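Local coordinates for putative methyltransferase protein (PDB 5BP9) that binds S-adenosyl-L-homocysteine and probably acts as an S-adenosylmethionine-dependent methyltransferase, at residues R67-Q72 against R230-D235; A52-F57 against P133-V138; S202-L207 against W243-F248. All blocks are in the same frame, centred on the assembly; numbering follows the deposited sequence.

Contact 1: R67-Q72 against R230-D235; sequences RVFSSQ and RMQYKD
Arg230 takes the first torsion in which CG sits between the backbone N and the carbonyl carbon (chi1 63°), and this brings its side chain back across Phe69 CB. The chain then runs extended to NE. The guanidinium turns so that Phe69 CB lies over the centre of one face, 3.6 Å from Arg230 CZ. Gln232 has CG anti to its backbone N (chi1 175°) and stays extended, side by side with Arg67. Its OE1 comes over a face of the Arg67 guanidinium, near the rim. The distance from Arg67 NH1 is 3.5 Å, and the angle is too poor for a hydrogen bond. Arg67 instead turns NE to a salt bridge with Glu75. Gln232 NE2 donates to Lys234 O at 2.9 Å, which fixes the amide. The Phe69 ring is nearly parallel to that amide but crosses it at a slant without stacking, with CE1 3.7 Å from Gln232 OE1.

The backbones of strands 66-69 and 226-233 pair antiparallel. Arg67 with Gln232 and Phe69 with Arg230 are hydrogen-bonded pairs, each with two backbone bonds. Phe69 N to Arg230 O is the straightest, 2.8 Å at 175°. Val68 and Met231 form the non-hydrogen-bonded pair between them. They point to the other face, where selenomethionine Met231 lines the pocket of the bound polyether.

One water takes a bond from Arg230 NH2 (2.7 Å) and gives one to Ser70 O. Another joins Arg67 NH1 to Lys234 O. Here the two strands have unlike faces: guanidinium, amide and water beside the Phe69 ring, and an apolar pocket wall with Met231.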
# COMPACT_ATOMS: atom_id res chain seq x y z
N ARG A 67 -17.37 -1.50 3.49
CA ARG A 67 -17.65 -0.27 4.23
C ARG A 67 -16.40 0.14 5.00
O ARG A 67 -15.71 -0.73 5.57
CB ARG A 67 -18.82 -0.48 5.19
CG ARG A 67 -20.11 -0.89 4.46
CD ARG A 67 -21.17 -1.45 5.38
NE ARG A 67 -21.70 -0.45 6.29
CZ ARG A 67 -22.55 -0.71 7.28
NH1 ARG A 67 -22.97 -1.95 7.50
NH2 ARG A 67 -22.96 0.28 8.07
N VAL A 68 -16.15 1.46 5.05
CA VAL A 68 -14.96 2.03 5.71
C VAL A 68 -15.38 3.10 6.69
O VAL A 68 -16.08 4.05 6.31
CB VAL A 68 -13.98 2.69 4.72
CG1 VAL A 68 -12.67 3.06 5.40
CG2 VAL A 68 -13.68 1.77 3.56
N PHE A 69 -14.96 2.93 7.94
CA PHE A 69 -15.22 3.86 9.03
C PHE A 69 -13.91 4.51 9.46
O PHE A 69 -12.84 3.97 9.23
CB PHE A 69 -15.87 3.16 10.22
CG PHE A 69 -17.15 2.44 9.92
CD1 PHE A 69 -17.15 1.15 9.43
CD2 PHE A 69 -18.37 3.03 10.23
CE1 PHE A 69 -18.33 0.47 9.18
CE2 PHE A 69 -19.55 2.34 10.00
CZ PHE A 69 -19.52 1.07 9.45
N SER A 70 -14.00 5.66 10.13
CA SER A 70 -12.83 6.38 10.59
C SER A 70 -13.18 7.29 11.74
O SER A 70 -14.32 7.76 11.82
CB SER A 70 -12.33 7.24 9.43
OG SER A 70 -11.30 8.13 9.79
N SER A 71 -12.21 7.56 12.61
CA SER A 71 -12.45 8.57 13.66
C SER A 71 -12.48 10.00 13.09
O SER A 71 -13.03 10.89 13.74
CB SER A 71 -11.43 8.46 14.79
OG SER A 71 -10.19 8.99 14.41
N GLN A 72 -11.92 10.21 11.89
CA GLN A 72 -11.76 11.54 11.27
C GLN A 72 -12.78 11.84 10.16
O GLN A 72 -13.06 13.00 9.87
CB GLN A 72 -10.36 11.70 10.67
CG GLN A 72 -9.20 11.65 11.66
CD GLN A 72 -8.62 10.24 11.92
OE1 GLN A 72 -8.87 9.28 11.17
NE2 GLN A 72 -7.85 10.13 12.97
N ARG A 230 -11.30 1.57 9.81
CA ARG A 230 -11.74 0.22 10.15
C ARG A 230 -12.75 -0.17 9.08
O ARG A 230 -13.52 0.66 8.65
CB ARG A 230 -12.32 0.12 11.58
CG ARG A 230 -13.54 0.92 11.82
CD ARG A 230 -13.92 0.91 13.29
NE ARG A 230 -15.10 1.74 13.54
CZ ARG A 230 -15.11 3.07 13.69
NH1 ARG A 230 -13.98 3.81 13.61
NH2 ARG A 230 -16.28 3.68 13.93
N MSE A 231 -12.73 -1.43 8.67
CA MSE A 231 -13.58 -1.89 7.56
C MSE A 231 -14.52 -2.96 8.01
O MSE A 231 -14.27 -3.69 9.00
CB MSE A 231 -12.71 -2.38 6.41
CG MSE A 231 -11.95 -1.21 5.78
SE MSE A 231 -10.84 -1.84 4.27
CE MSE A 231 -9.56 -2.97 5.24
N GLN A 232 -15.66 -3.00 7.32
CA GLN A 232 -16.69 -4.02 7.56
C GLN A 232 -17.18 -4.55 6.21
O GLN A 232 -17.39 -3.77 5.31
CB GLN A 232 -17.86 -3.44 8.36
CG GLN A 232 -19.01 -4.43 8.54
CD GLN A 232 -20.23 -3.83 9.16
OE1 GLN A 232 -20.24 -2.67 9.54
NE2 GLN A 232 -21.28 -4.62 9.25
N TYR A 233 -17.36 -5.87 6.11
CA TYR A 233 -17.93 -6.50 4.92
C TYR A 233 -18.92 -7.54 5.39
O TYR A 233 -18.52 -8.47 6.08
CB TYR A 233 -16.85 -7.16 4.05
CG TYR A 233 -17.44 -7.78 2.80
CD1 TYR A 233 -17.94 -6.98 1.78
CD2 TYR A 233 -17.57 -9.17 2.68
CE1 TYR A 233 -18.54 -7.55 0.65
CE2 TYR A 233 -18.18 -9.74 1.56
CZ TYR A 233 -18.64 -8.92 0.54
OH TYR A 233 -19.27 -9.41 -0.59
N LYS A 234 -20.21 -7.35 5.05
CA LYS A 234 -21.27 -8.22 5.58
C LYS A 234 -21.15 -8.19 7.11
O LYS A 234 -21.19 -7.09 7.67
CB LYS A 234 -21.20 -9.62 4.93
CG LYS A 234 -21.41 -9.56 3.42
CD LYS A 234 -21.48 -10.94 2.83
CE LYS A 234 -21.82 -10.92 1.35
NZ LYS A 234 -21.81 -12.29 0.77
N ASP A 235 -20.94 -9.33 7.77
CA ASP A 235 -20.78 -9.42 9.22
C ASP A 235 -19.33 -9.68 9.63
O ASP A 235 -19.05 -10.18 10.73
CB ASP A 235 -21.72 -10.47 9.81
CG ASP A 235 -21.44 -11.89 9.31
OD1 ASP A 235 -20.70 -12.06 8.33
OD2 ASP A 235 -22.00 -12.83 9.91
O HOH W 1 -22.37 -4.43 6.20
O HOH W 2 -24.31 -3.89 9.99
O HOH W 3 -16.22 6.37 13.55

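Contact 2: A52-F57 against P133-V138; sequences AAIADF and PLSVEV
Ile54 of helix 49-60 meets Ser135 and Val138 of helix 133-142. Its CB points toward that helix and branches there. CG2 is anti to the backbone N and goes straight to Val138. It lies 3.6 Å from Val138 CG1, and Val138 CB and CG2 are only slightly farther. The other branch, CG1, is beside the backbone N (chi1 -73°). It carries CD1 in another direction, to Ser135. Ile54 CD1 ends 3.7 Å from Ser135 OG. The methyl only packs against that hydroxyl, which is hydrogen-bonded to Ser132 OG. The side chain of Ile54 also touches Leu83 and Phe84.

Val138 is shared. Its CG1 serves Ile54, while CG2 reaches the backbone of the facing helix, 3.7 Å from Ala55 CA. Ala55 CB is also near this methyl. The small alanine lets the valine come close to the helix backbone. The axes of the two helical segments approach to 8.2 Å at 31°, with both helices running in roughly the same direction.

Helix 133-142 follows strand 125-130 and leads to strand 147-149, so it is the crossover helix of a right-handed beta-alpha-beta unit in the Rossmann-like methyltransferase fold. Helix 49-60 precedes this core in the chain and packs against helix 133-142. Asp130, at the end of strand 125-130, binds S-adenosyl-L-homocysteine, and the side chain of Ser135 lies about 5 Å from that ligand.

One turn back, Leu134 CD1 meets the backbone of Ala52, 3.7 Å from Ala52 N. Its contact with Ala52 CB is longer, at 4.1 Å. Leu134 CB faces Ala55 CB more loosely. At the margin, Glu137 OE1 passes Ala55 CB and takes its hydrogen bond from His59 NE2.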
# COMPACT_ATOMS: atom_id res chain seq x y z
N ALA A 52 -12.36 -10.73 2.43
CA ALA A 52 -13.65 -11.39 2.23
C ALA A 52 -14.40 -10.79 1.03
O ALA A 52 -15.05 -11.53 0.29
CB ALA A 52 -14.47 -11.26 3.49
N ALA A 53 -14.33 -9.47 0.86
CA ALA A 53 -14.95 -8.80 -0.29
C ALA A 53 -14.36 -9.26 -1.61
O ALA A 53 -15.09 -9.61 -2.57
CB ALA A 53 -14.82 -7.31 -0.18
N ILE A 54 -13.02 -9.29 -1.63
CA ILE A 54 -12.24 -9.74 -2.79
C ILE A 54 -12.58 -11.19 -3.12
O ILE A 54 -12.78 -11.52 -4.30
CB ILE A 54 -10.71 -9.54 -2.52
CG1 ILE A 54 -10.37 -8.04 -2.60
CG2 ILE A 54 -9.81 -10.34 -3.49
CD1 ILE A 54 -9.01 -7.66 -2.05
N ALA A 55 -12.64 -12.05 -2.10
CA ALA A 55 -12.97 -13.47 -2.31
C ALA A 55 -14.39 -13.68 -2.82
O ALA A 55 -14.61 -14.47 -3.76
CB ALA A 55 -12.71 -14.26 -1.04
N ASP A 56 -15.36 -12.94 -2.29
CA ASP A 56 -16.72 -13.01 -2.83
C ASP A 56 -16.76 -12.66 -4.31
O ASP A 56 -17.37 -13.38 -5.11
CB ASP A 56 -17.66 -12.07 -2.07
CG ASP A 56 -18.53 -12.77 -1.10
OD1 ASP A 56 -18.38 -14.00 -0.87
OD2 ASP A 56 -19.38 -12.04 -0.55
N PHE A 57 -16.10 -11.57 -4.67
CA PHE A 57 -16.11 -11.12 -6.05
C PHE A 57 -15.38 -12.10 -6.97
O PHE A 57 -15.83 -12.37 -8.10
CB PHE A 57 -15.47 -9.73 -6.18
CG PHE A 57 -15.69 -9.10 -7.53
CD1 PHE A 57 -16.89 -8.46 -7.81
CD2 PHE A 57 -14.71 -9.16 -8.51
CE1 PHE A 57 -17.10 -7.88 -9.05
CE2 PHE A 57 -14.92 -8.58 -9.74
CZ PHE A 57 -16.11 -7.93 -10.02
N PRO A 133 -5.39 -13.12 4.58
CA PRO A 133 -5.31 -14.50 4.06
C PRO A 133 -6.18 -14.72 2.85
O PRO A 133 -5.78 -15.45 1.92
CB PRO A 133 -5.76 -15.36 5.23
CG PRO A 133 -6.59 -14.45 6.07
CD PRO A 133 -5.98 -13.09 5.92
N LEU A 134 -7.36 -14.10 2.82
CA LEU A 134 -8.28 -14.28 1.72
C LEU A 134 -7.79 -13.57 0.45
O LEU A 134 -8.04 -14.03 -0.68
CB LEU A 134 -9.69 -13.85 2.12
CG LEU A 134 -10.38 -14.76 3.14
CD1 LEU A 134 -11.59 -14.11 3.79
CD2 LEU A 134 -10.75 -16.08 2.48
N SER A 135 -7.08 -12.44 0.61
CA SER A 135 -6.47 -11.77 -0.53
C SER A 135 -5.39 -12.64 -1.15
O SER A 135 -5.34 -12.77 -2.38
CB SER A 135 -5.90 -10.42 -0.12
OG SER A 135 -6.92 -9.55 0.36
N VAL A 136 -4.56 -13.25 -0.32
CA VAL A 136 -3.52 -14.16 -0.82
C VAL A 136 -4.12 -15.37 -1.54
O VAL A 136 -3.62 -15.77 -2.62
CB VAL A 136 -2.53 -14.53 0.30
CG1 VAL A 136 -1.58 -15.66 -0.12
CG2 VAL A 136 -1.76 -13.29 0.76
N GLU A 137 -5.23 -15.91 -0.99
CA GLU A 137 -5.98 -17.00 -1.65
C GLU A 137 -6.34 -16.61 -3.06
O GLU A 137 -6.07 -17.34 -4.00
CB GLU A 137 -7.30 -17.32 -0.90
CG GLU A 137 -8.39 -18.07 -1.68
CD GLU A 137 -9.62 -18.39 -0.85
OE1 GLU A 137 -10.74 -18.15 -1.36
OE2 GLU A 137 -9.44 -18.86 0.30
N VAL A 138 -6.99 -15.46 -3.19
CA VAL A 138 -7.43 -14.97 -4.48
C VAL A 138 -6.29 -14.74 -5.44
O VAL A 138 -6.37 -15.15 -6.59
CB VAL A 138 -8.33 -13.72 -4.32
CG1 VAL A 138 -8.58 -12.99 -5.66
CG2 VAL A 138 -9.64 -14.13 -3.67

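Contact 3: S202-L207 against W243-F248; sequences SDLRYL and WLYIDF. With ETE (2-{2-[2-2-(methoxy-ethoxy)-ethoxy]-ethoxy}-ethanol), chain B.
Asp203 OD1 is gripped by two groups. Arg205 N donates to it at 3.1 Å from above the carboxylate plane, which makes an Asx turn, and Tyr224 OH is its second partner. Across the contact the same carboxylate lies beside Asp247. Asp203 CG is 3.4 Å from Asp247 CB, and the two side chains point the same way. Their OD1 atoms stay 4.6 Å apart. Asp247 OD1 is bonded to Tyr223 OH and Thr250 OG1. These donors may ease the closeness of the two like charges.

Asp247 is the N-cap of helix 248-257. Segment 202-207 leaves strand 195-202 of the mixed seven-stranded Rossmann-like sheet, while segment 243-248 leaves the last strand of the small antiparallel sheet. The contact therefore joins the core to the small sheet that helps line the ligand pocket.

Leu204 CD1 makes a CH-pi contact over one face of the Tyr245 ring, 3.9 Å from the centroid. Tyr245 has CG anti to its carbonyl carbon (chi1 -64°), which turns the ring under this methyl. Ser202 CB lies at the ring edge. On the ligand side, Trp243 presents a face to the polyether, with CZ3 3.7 Å from ETE C23.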
# COMPACT_ATOMS: atom_id res chain seq x y z
N SER A 202 -0.57 11.24 -0.80
CA SER A 202 -1.40 12.45 -0.97
C SER A 202 -1.11 13.41 0.16
O SER A 202 -0.87 12.97 1.29
CB SER A 202 -2.90 12.11 -0.93
OG SER A 202 -3.30 11.38 -2.04
N ASP A 203 -1.13 14.72 -0.13
CA ASP A 203 -1.16 15.76 0.91
C ASP A 203 -2.60 16.05 1.28
O ASP A 203 -3.32 16.67 0.51
CB ASP A 203 -0.46 17.05 0.42
CG ASP A 203 -0.29 18.06 1.52
OD1 ASP A 203 -0.78 17.80 2.66
OD2 ASP A 203 0.37 19.10 1.24
N LEU A 204 -3.02 15.61 2.46
CA LEU A 204 -4.41 15.81 2.91
C LEU A 204 -4.69 17.13 3.58
O LEU A 204 -5.78 17.31 4.10
CB LEU A 204 -4.85 14.68 3.87
CG LEU A 204 -4.83 13.25 3.30
CD1 LEU A 204 -5.55 12.34 4.29
CD2 LEU A 204 -5.43 13.16 1.90
N ARG A 205 -3.74 18.08 3.55
CA ARG A 205 -3.91 19.34 4.27
C ARG A 205 -5.24 20.00 3.95
O ARG A 205 -5.91 20.50 4.84
CB ARG A 205 -2.75 20.29 3.95
CG ARG A 205 -2.82 21.62 4.68
CD ARG A 205 -1.66 22.52 4.27
NE ARG A 205 -0.43 22.14 4.95
CZ ARG A 205 -0.13 22.49 6.19
NH1 ARG A 205 -0.99 23.21 6.89
NH2 ARG A 205 1.01 22.10 6.74
N TYR A 206 -5.62 20.01 2.67
CA TYR A 206 -6.85 20.67 2.21
C TYR A 206 -8.11 20.23 2.96
O TYR A 206 -9.08 21.01 3.10
CB TYR A 206 -7.00 20.50 0.68
CG TYR A 206 -7.45 19.12 0.24
CD1 TYR A 206 -6.55 18.07 0.10
CD2 TYR A 206 -8.80 18.86 -0.03
CE1 TYR A 206 -6.97 16.80 -0.29
CE2 TYR A 206 -9.22 17.60 -0.41
CZ TYR A 206 -8.31 16.57 -0.54
OH TYR A 206 -8.74 15.33 -0.93
N LEU A 207 -8.13 18.97 3.43
CA LEU A 207 -9.27 18.43 4.20
C LEU A 207 -9.40 18.99 5.62
O LEU A 207 -10.48 18.98 6.21
CB LEU A 207 -9.20 16.90 4.26
CG LEU A 207 -9.34 16.19 2.91
CD1 LEU A 207 -9.08 14.72 3.12
CD2 LEU A 207 -10.72 16.41 2.28
N TRP A 243 -3.42 4.46 9.17
CA TRP A 243 -3.18 4.55 7.73
C TRP A 243 -2.57 5.92 7.47
O TRP A 243 -3.24 6.93 7.59
CB TRP A 243 -4.46 4.30 6.92
CG TRP A 243 -4.26 3.84 5.50
CD1 TRP A 243 -4.70 4.46 4.35
CD2 TRP A 243 -3.65 2.62 5.09
NE1 TRP A 243 -4.36 3.70 3.26
CE2 TRP A 243 -3.71 2.57 3.68
CE3 TRP A 243 -3.06 1.56 5.77
CZ2 TRP A 243 -3.20 1.50 2.94
CZ3 TRP A 243 -2.54 0.51 5.06
CH2 TRP A 243 -2.60 0.48 3.65
N LEU A 244 -1.29 5.95 7.12
CA LEU A 244 -0.57 7.20 6.92
C LEU A 244 -0.70 7.72 5.51
O LEU A 244 -0.40 7.02 4.52
CB LEU A 244 0.91 6.98 7.21
CG LEU A 244 1.85 8.20 7.03
CD1 LEU A 244 1.57 9.30 8.05
CD2 LEU A 244 3.29 7.73 7.11
N TYR A 245 -1.15 8.97 5.40
CA TYR A 245 -0.98 9.79 4.19
C TYR A 245 0.14 10.77 4.49
O TYR A 245 0.24 11.25 5.60
CB TYR A 245 -2.27 10.55 3.84
CG TYR A 245 -3.42 9.65 3.50
CD1 TYR A 245 -4.14 9.01 4.50
CD2 TYR A 245 -3.79 9.43 2.19
CE1 TYR A 245 -5.18 8.15 4.21
CE2 TYR A 245 -4.85 8.58 1.88
CZ TYR A 245 -5.54 7.94 2.89
OH TYR A 245 -6.59 7.08 2.59
N ILE A 246 0.99 11.04 3.51
CA ILE A 246 2.15 11.88 3.78
C ILE A 246 2.42 12.77 2.57
O ILE A 246 2.45 12.31 1.42
CB ILE A 246 3.37 11.03 4.19
CG1 ILE A 246 4.53 11.90 4.69
CG2 ILE A 246 3.83 10.11 3.05
CD1 ILE A 246 5.64 11.11 5.35
N ASP A 247 2.56 14.06 2.84
CA ASP A 247 2.95 15.02 1.78
C ASP A 247 4.41 14.84 1.40
O ASP A 247 5.21 14.33 2.20
CB ASP A 247 2.65 16.46 2.23
CG ASP A 247 3.58 16.93 3.30
OD1 ASP A 247 3.29 16.72 4.48
OD2 ASP A 247 4.66 17.47 2.97
N PHE A 248 4.77 15.28 0.18
CA PHE A 248 6.12 15.01 -0.32
C PHE A 248 7.23 15.64 0.55
O PHE A 248 8.28 15.01 0.77
CB PHE A 248 6.31 15.47 -1.78
CG PHE A 248 7.71 15.21 -2.29
CD1 PHE A 248 8.08 13.93 -2.68
CD2 PHE A 248 8.68 16.20 -2.27
CE1 PHE A 248 9.37 13.66 -3.11
CE2 PHE A 248 9.97 15.93 -2.67
CZ PHE A 248 10.31 14.67 -3.09
OH2 ETE B . -4.29 -3.68 8.66
C12 ETE B . -5.31 -3.72 7.67
C22 ETE B . -4.96 -2.63 6.67
OH3 ETE B . -5.85 -2.65 5.57
C13 ETE B . -6.77 -1.30 3.79
C23 ETE B . -5.55 -1.59 4.66
OH4 ETE B . -6.48 -0.22 2.90
C14 ETE B . -7.59 1.81 3.51
C24 ETE B . -7.61 0.61 2.58
OH5 ETE B . -8.84 2.50 3.44
C15 ETE B . -9.82 4.53 2.54
C25 ETE B . -9.01 3.28 2.24
OH6 ETE B . -10.64 4.85 1.42
C26 ETE B . -11.84 5.55 1.76

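Helix 49-60 comes first and takes part in contact 2. Strand 66-69 follows and opens contact 1. The chain then enters the Rossmann-like core, and helix 133-142 closes contact 2 onto the N-terminal helix. After strand 195-202 the chain opens contact 3. Strand 226-233 returns to strand 66-69 and closes contact 1, and the exit from strand 236-244 closes contact 3. Contact 1 thus crosses both others, while contacts 2 and 3 follow in series, about 28 Å apart between centres. Asp56 joins contacts 1 and 2 through Tyr233 and Lys234. Contacts 1 and 3 share the small sheet; contact 2 ties the N-terminal helix to the core, and contact 3 ties the small sheet to it.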